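Local coordinates for protein cysteine hydrolase (Pseudomonas syringae pv. phaseolicola 1448A, PDB 3IRV) that probably acts as a hydrolase of the isochorismatase-like cysteine hydrolase family, its exact substrate and reaction not being established, at residues P52-V65 with T209-Y221. Sequence-based numbering, arbitrary orientation. Where two conformers were deposited one is given.
Sequences PIQKLLQAARAAQV and TTAEVIRRIESAY
Ile217, Tyr221 and Ile214 supply most of the surface that 209-221 buries against 52-65, an instance of neighbouring helices packed on one side of a parallel, Rossmann-like sheet; the axes of 52-62 and 210-220 run nearly parallel (10°) and approach to 9.8 Å. Ile217 turns its CG2 branch to the end of the partner helix, 3.6 Å from Ala63 CB, while its CD1 extends to Leu56 CD1. One turn earlier, Ile214 lies against the backbone: with CG1 beside its own N (chi1 -72°) and the chain extended, CD1 comes 3.7 Å from Leu56 N, and CG2 meets Ala59 CB at 3.8 Å. Leu56 answers as a knob in the hole formed by Thr210, Val213, Ile214 and Ile217, its CD1 3.7 Å from Val213 CG1; it also touches Val25 and Leu170 of the sheet. At the far end, the poorly ordered Tyr221 ring lies over the Schellman turn that closes helix 50-62. Ala63 CA sits over the ring centre, 3.7 Å from the centroid, a CH-pi contact. Thr210 directs its methyl at Pro52 O, whereas its hydroxyl is hydrogen-bonded to Asp172. Mainly apolar, the contact is consistent with branched side chains, alanines and one aromatic face helping set the helices side by side.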
loop_
_atom_site.group_PDB
_atom_site.type_symbol
_atom_site.label_atom_id
_atom_site.label_comp_id
_atom_site.label_asym_id
_atom_site.label_seq_id
_atom_site.Cartn_x
_atom_site.Cartn_y
_atom_site.Cartn_z
ATOM N N PRO A 52 -18.687 -16.418 2.196
ATOM C CA PRO A 52 -17.730 -16.471 3.314
ATOM C C PRO A 52 -17.826 -15.282 4.263
ATOM O O PRO A 52 -17.713 -15.472 5.473
ATOM C CB PRO A 52 -16.351 -16.478 2.642
ATOM C CG PRO A 52 -16.570 -16.385 1.197
ATOM C CD PRO A 52 -18.022 -16.568 0.882
ATOM N N ILE A 53 -18.017 -14.077 3.724
ATOM C CA ILE A 53 -18.198 -12.919 4.616
ATOM C C ILE A 53 -19.455 -13.085 5.509
ATOM O O ILE A 53 -19.410 -12.808 6.723
ATOM C CB ILE A 53 -18.157 -11.578 3.845
ATOM C CG1 ILE A 53 -16.776 -11.409 3.188
ATOM C CG2 ILE A 53 -18.417 -10.409 4.798
ATOM C CD1 ILE A 53 -16.662 -10.196 2.353
ATOM N N GLN A 54 -20.564 -13.577 4.940
ATOM C CA GLN A 54 -21.772 -13.794 5.758
ATOM C C GLN A 54 -21.495 -14.741 6.937
ATOM O O GLN A 54 -21.890 -14.468 8.088
ATOM C CB GLN A 54 -22.889 -14.369 4.885
ATOM C CG GLN A 54 -23.514 -13.402 3.930
ATOM C CD GLN A 54 -24.569 -14.070 3.060
ATOM O OE1 GLN A 54 -24.414 -15.227 2.656
ATOM N NE2 GLN A 54 -25.636 -13.328 2.741
ATOM N N LYS A 55 -20.795 -15.838 6.658
ATOM C CA LYS A 55 -20.409 -16.788 7.708
ATOM C C LYS A 55 -19.508 -16.128 8.752
ATOM O O LYS A 55 -19.690 -16.319 9.954
ATOM C CB LYS A 55 -19.712 -18.006 7.099
ATOM C CG LYS A 55 -20.599 -18.853 6.203
ATOM C CD LYS A 55 -19.804 -20.052 5.713
ATOM C CE LYS A 55 -20.698 -21.137 5.128
ATOM N NZ LYS A 55 -21.095 -20.805 3.736
ATOM N N LEU A 56 -18.545 -15.345 8.272
ATOM C CA LEU A 56 -17.624 -14.627 9.139
ATOM C C LEU A 56 -18.364 -13.695 10.079
ATOM O O LEU A 56 -18.087 -13.692 11.296
ATOM C CB LEU A 56 -16.614 -13.821 8.312
ATOM C CG LEU A 56 -15.669 -12.938 9.130
ATOM C CD1 LEU A 56 -14.764 -13.773 10.061
ATOM C CD2 LEU A 56 -14.854 -12.085 8.159
ATOM N N LEU A 57 -19.305 -12.909 9.534
ATOM C CA LEU A 57 -20.007 -11.916 10.355
ATOM C C LEU A 57 -20.914 -12.594 11.393
ATOM O O LEU A 57 -20.966 -12.172 12.540
ATOM C CB LEU A 57 -20.781 -10.893 9.499
ATOM C CG LEU A 57 -19.892 -10.140 8.489
ATOM C CD1 LEU A 57 -20.659 -9.022 7.787
ATOM C CD2 LEU A 57 -18.623 -9.586 9.152
ATOM N N GLN A 58 -21.558 -13.683 10.999
ATOM C CA GLN A 58 -22.382 -14.446 11.928
ATOM C C GLN A 58 -21.521 -14.968 13.089
ATOM O O GLN A 58 -21.916 -14.843 14.248
ATOM C CB GLN A 58 -23.088 -15.568 11.179
ATOM C CG GLN A 58 -23.910 -16.501 12.037
ATOM C CD GLN A 58 -24.418 -17.701 11.238
ATOM O OE1 GLN A 58 -23.657 -18.360 10.509
ATOM N NE2 GLN A 58 -25.709 -17.990 11.372
ATOM N N ALA A 59 -20.336 -15.501 12.792
ATOM C CA ALA A 59 -19.453 -15.983 13.876
ATOM C C ALA A 59 -18.916 -14.861 14.752
ATOM O O ALA A 59 -18.871 -14.988 15.978
ATOM C CB ALA A 59 -18.320 -16.813 13.337
ATOM N N ALA A 60 -18.556 -13.741 14.119
ATOM C CA ALA A 60 -17.993 -12.607 14.828
ATOM C C ALA A 60 -19.018 -12.048 15.821
ATOM O O ALA A 60 -18.708 -11.867 17.003
ATOM C CB ALA A 60 -17.557 -11.526 13.823
ATOM N N ARG A 61 -20.243 -11.808 15.349
ATOM C CA ARG A 61 -21.262 -11.237 16.226
ATOM C C ARG A 61 -21.580 -12.184 17.388
ATOM O O ARG A 61 -21.765 -11.732 18.516
ATOM C CB ARG A 61 -22.515 -10.838 15.447
ATOM C CG ARG A 61 -22.254 -9.784 14.368
ATOM C CD ARG A 61 -23.556 -9.136 13.911
ATOM N NE ARG A 61 -23.355 -8.335 12.700
ATOM C CZ ARG A 61 -23.558 -8.787 11.467
ATOM N NH1 ARG A 61 -24.015 -10.028 11.277
ATOM N NH2 ARG A 61 -23.308 -7.996 10.422
ATOM N N ALA A 62 -21.572 -13.492 17.115
ATOM C CA ALA A 62 -21.824 -14.502 18.158
ATOM C C ALA A 62 -20.735 -14.493 19.245
ATOM O O ALA A 62 -21.000 -14.793 20.428
ATOM C CB ALA A 62 -21.949 -15.887 17.533
ATOM N N ALA A 63 -19.509 -14.145 18.858
ATOM C CA ALA A 63 -18.411 -14.120 19.807
ATOM C C ALA A 63 -18.102 -12.721 20.345
ATOM O O ALA A 63 -17.051 -12.520 20.989
ATOM C CB ALA A 63 -17.176 -14.724 19.166
ATOM N N GLN A 64 -18.980 -11.762 20.035
ATOM C CA GLN A 64 -18.823 -10.366 20.464
ATOM C C GLN A 64 -17.544 -9.744 19.872
ATOM O O GLN A 64 -16.881 -8.908 20.505
ATOM C CB GLN A 64 -18.856 -10.250 22.004
ATOM C CG GLN A 64 -20.246 -10.100 22.623
ATOM C CD GLN A 64 -21.211 -11.196 22.217
ATOM O OE1 GLN A 64 -20.935 -12.385 22.398
ATOM N NE2 GLN A 64 -22.353 -10.801 21.659
ATOM N N VAL A 65 -17.194 -10.186 18.663
ATOM C CA VAL A 65 -16.078 -9.609 17.924
ATOM C C VAL A 65 -16.693 -8.456 17.101
ATOM O O VAL A 65 -17.625 -8.681 16.320
ATOM C CB VAL A 65 -15.405 -10.641 16.987
ATOM C CG1 VAL A 65 -14.436 -9.951 16.010
ATOM C CG2 VAL A 65 -14.655 -11.702 17.806
ATOM N N THR A 209 -7.656 -18.650 5.735
ATOM C CA THR A 209 -9.008 -18.741 5.165
ATOM C C THR A 209 -10.068 -18.267 6.141
ATOM O O THR A 209 -9.868 -18.277 7.379
ATOM C CB THR A 209 -9.376 -20.182 4.755
ATOM O OG1 THR A 209 -9.345 -21.009 5.920
ATOM C CG2 THR A 209 -8.381 -20.699 3.721
ATOM N N THR A 210 -11.218 -17.890 5.583
ATOM C CA THR A 210 -12.368 -17.528 6.404
ATOM C C THR A 210 -12.727 -18.641 7.388
ATOM O O THR A 210 -12.916 -18.376 8.582
ATOM C CB THR A 210 -13.592 -17.214 5.530
ATOM O OG1 THR A 210 -13.248 -16.165 4.629
ATOM C CG2 THR A 210 -14.767 -16.749 6.374
ATOM N N ALA A 211 -12.763 -19.879 6.887
ATOM C CA ALA A 211 -13.130 -21.031 7.739
ATOM C C ALA A 211 -12.182 -21.179 8.917
ATOM O O ALA A 211 -12.618 -21.392 10.047
ATOM C CB ALA A 211 -13.184 -22.328 6.933
ATOM N N GLU A 212 -10.879 -21.041 8.665
ATOM C CA GLU A 212 -9.932 -21.179 9.779
ATOM C C GLU A 212 -10.036 -20.038 10.767
ATOM O O GLU A 212 -9.950 -20.265 11.977
ATOM C CB GLU A 212 -8.472 -21.389 9.349
ATOM C CG GLU A 212 -7.399 -21.054 10.450
ATOM C CD GLU A 212 -7.523 -21.822 11.812
ATOM O OE1 GLU A 212 -8.294 -22.809 11.972
ATOM O OE2 GLU A 212 -6.803 -21.415 12.753
ATOM N N VAL A 213 -10.245 -18.814 10.294
ATOM C CA VAL A 213 -10.415 -17.729 11.256
ATOM C C VAL A 213 -11.693 -17.858 12.114
ATOM O O VAL A 213 -11.680 -17.549 13.308
ATOM C CB VAL A 213 -10.255 -16.335 10.575
ATOM C CG1 VAL A 213 -11.576 -15.721 10.187
ATOM C CG2 VAL A 213 -9.443 -15.399 11.485
ATOM N N ILE A 214 -12.767 -18.360 11.511
ATOM C CA ILE A 214 -14.012 -18.642 12.235
ATOM C C ILE A 214 -13.764 -19.686 13.331
ATOM O O ILE A 214 -14.191 -19.507 14.474
ATOM C CB ILE A 214 -15.127 -19.094 11.263
ATOM C CG1 ILE A 214 -15.605 -17.894 10.421
ATOM C CG2 ILE A 214 -16.301 -19.766 12.015
ATOM C CD1 ILE A 214 -16.581 -18.253 9.305
ATOM N N ARG A 215 -13.034 -20.746 12.996
ATOM C CA ARG A 215 -12.701 -21.791 13.976
ATOM C C ARG A 215 -11.896 -21.248 15.137
ATOM O O ARG A 215 -12.131 -21.590 16.305
ATOM C CB ARG A 215 -11.924 -22.907 13.293
ATOM C CG ARG A 215 -12.810 -23.707 12.382
ATOM C CD ARG A 215 -12.200 -25.024 12.006
ATOM N NE ARG A 215 -12.081 -25.160 10.558
ATOM C CZ ARG A 215 -10.927 -25.032 9.905
ATOM N NH1 ARG A 215 -9.785 -24.789 10.581
ATOM N NH2 ARG A 215 -10.920 -25.151 8.579
ATOM N N ARG A 216 -10.959 -20.367 14.799
ATOM C CA ARG A 216 -10.081 -19.743 15.768
ATOM C C ARG A 216 -10.863 -18.809 16.690
ATOM O O ARG A 216 -10.591 -18.740 17.895
ATOM C CB ARG A 216 -8.978 -18.987 15.030
ATOM C CG ARG A 216 -7.658 -19.019 15.729
ATOM C CD ARG A 216 -6.700 -18.060 15.065
ATOM N NE ARG A 216 -6.081 -18.632 13.876
ATOM C CZ ARG A 216 -5.359 -17.941 13.000
ATOM N NH1 ARG A 216 -4.839 -18.560 11.949
ATOM N NH2 ARG A 216 -5.165 -16.635 13.168
ATOM N N ILE A 217 -11.853 -18.109 16.123
ATOM C CA ILE A 217 -12.737 -17.234 16.894
ATOM C C ILE A 217 -13.618 -18.071 17.847
ATOM O O ILE A 217 -13.746 -17.756 19.042
ATOM C CB ILE A 217 -13.642 -16.377 15.959
ATOM C CG1 ILE A 217 -12.834 -15.231 15.322
ATOM C CG2 ILE A 217 -14.852 -15.812 16.703
ATOM C CD1 ILE A 217 -13.581 -14.497 14.192
ATOM N N GLU A 218 -14.202 -19.149 17.316
ATOM C CA GLU A 218 -15.073 -20.038 18.110
ATOM C C GLU A 218 -14.338 -20.725 19.269
ATOM O O GLU A 218 -14.902 -20.907 20.349
ATOM C CB GLU A 218 -15.733 -21.075 17.203
ATOM C CG GLU A 218 -16.772 -20.484 16.269
ATOM C CD GLU A 218 -17.196 -21.440 15.157
ATOM O OE1 GLU A 218 -16.498 -22.449 14.910
ATOM O OE2 GLU A 218 -18.225 -21.171 14.518
ATOM N N SER A 219 -13.083 -21.088 19.040
ATOM C CA SER A 219 -12.280 -21.802 20.038
ATOM C C SER A 219 -11.800 -20.880 21.151
ATOM O O SER A 219 -11.654 -21.299 22.296
ATOM C CB SER A 219 -11.084 -22.468 19.370
ATOM O OG SER A 219 -11.529 -23.434 18.434
ATOM N N ALA A 220 -11.551 -19.621 20.806
ATOM C CA ALA A 220 -11.094 -18.627 21.776
ATOM C C ALA A 220 -12.236 -18.098 22.642
ATOM O O ALA A 220 -12.005 -17.567 23.730
ATOM C CB ALA A 220 -10.417 -17.488 21.062
ATOM N N TYR A 221 -13.461 -18.237 22.146
ATOM C CA TYR A 221 -14.645 -17.761 22.843
ATOM C C TYR A 221 -15.264 -18.890 23.663
ATOM O O TYR A 221 -15.325 -18.815 24.892
ATOM C CB TYR A 221 -15.650 -17.201 21.832
ATOM C CG TYR A 221 -16.863 -16.531 22.443
ATOM C CD1 TYR A 221 -18.096 -17.190 22.489
ATOM C CD2 TYR A 221 -16.784 -15.235 22.965
ATOM C CE1 TYR A 221 -19.220 -16.584 23.045
ATOM C CE2 TYR A 221 -17.908 -14.616 23.526
ATOM C CZ TYR A 221 -19.121 -15.300 23.559
ATOM O OH TYR A 221 -20.235 -14.708 24.103
#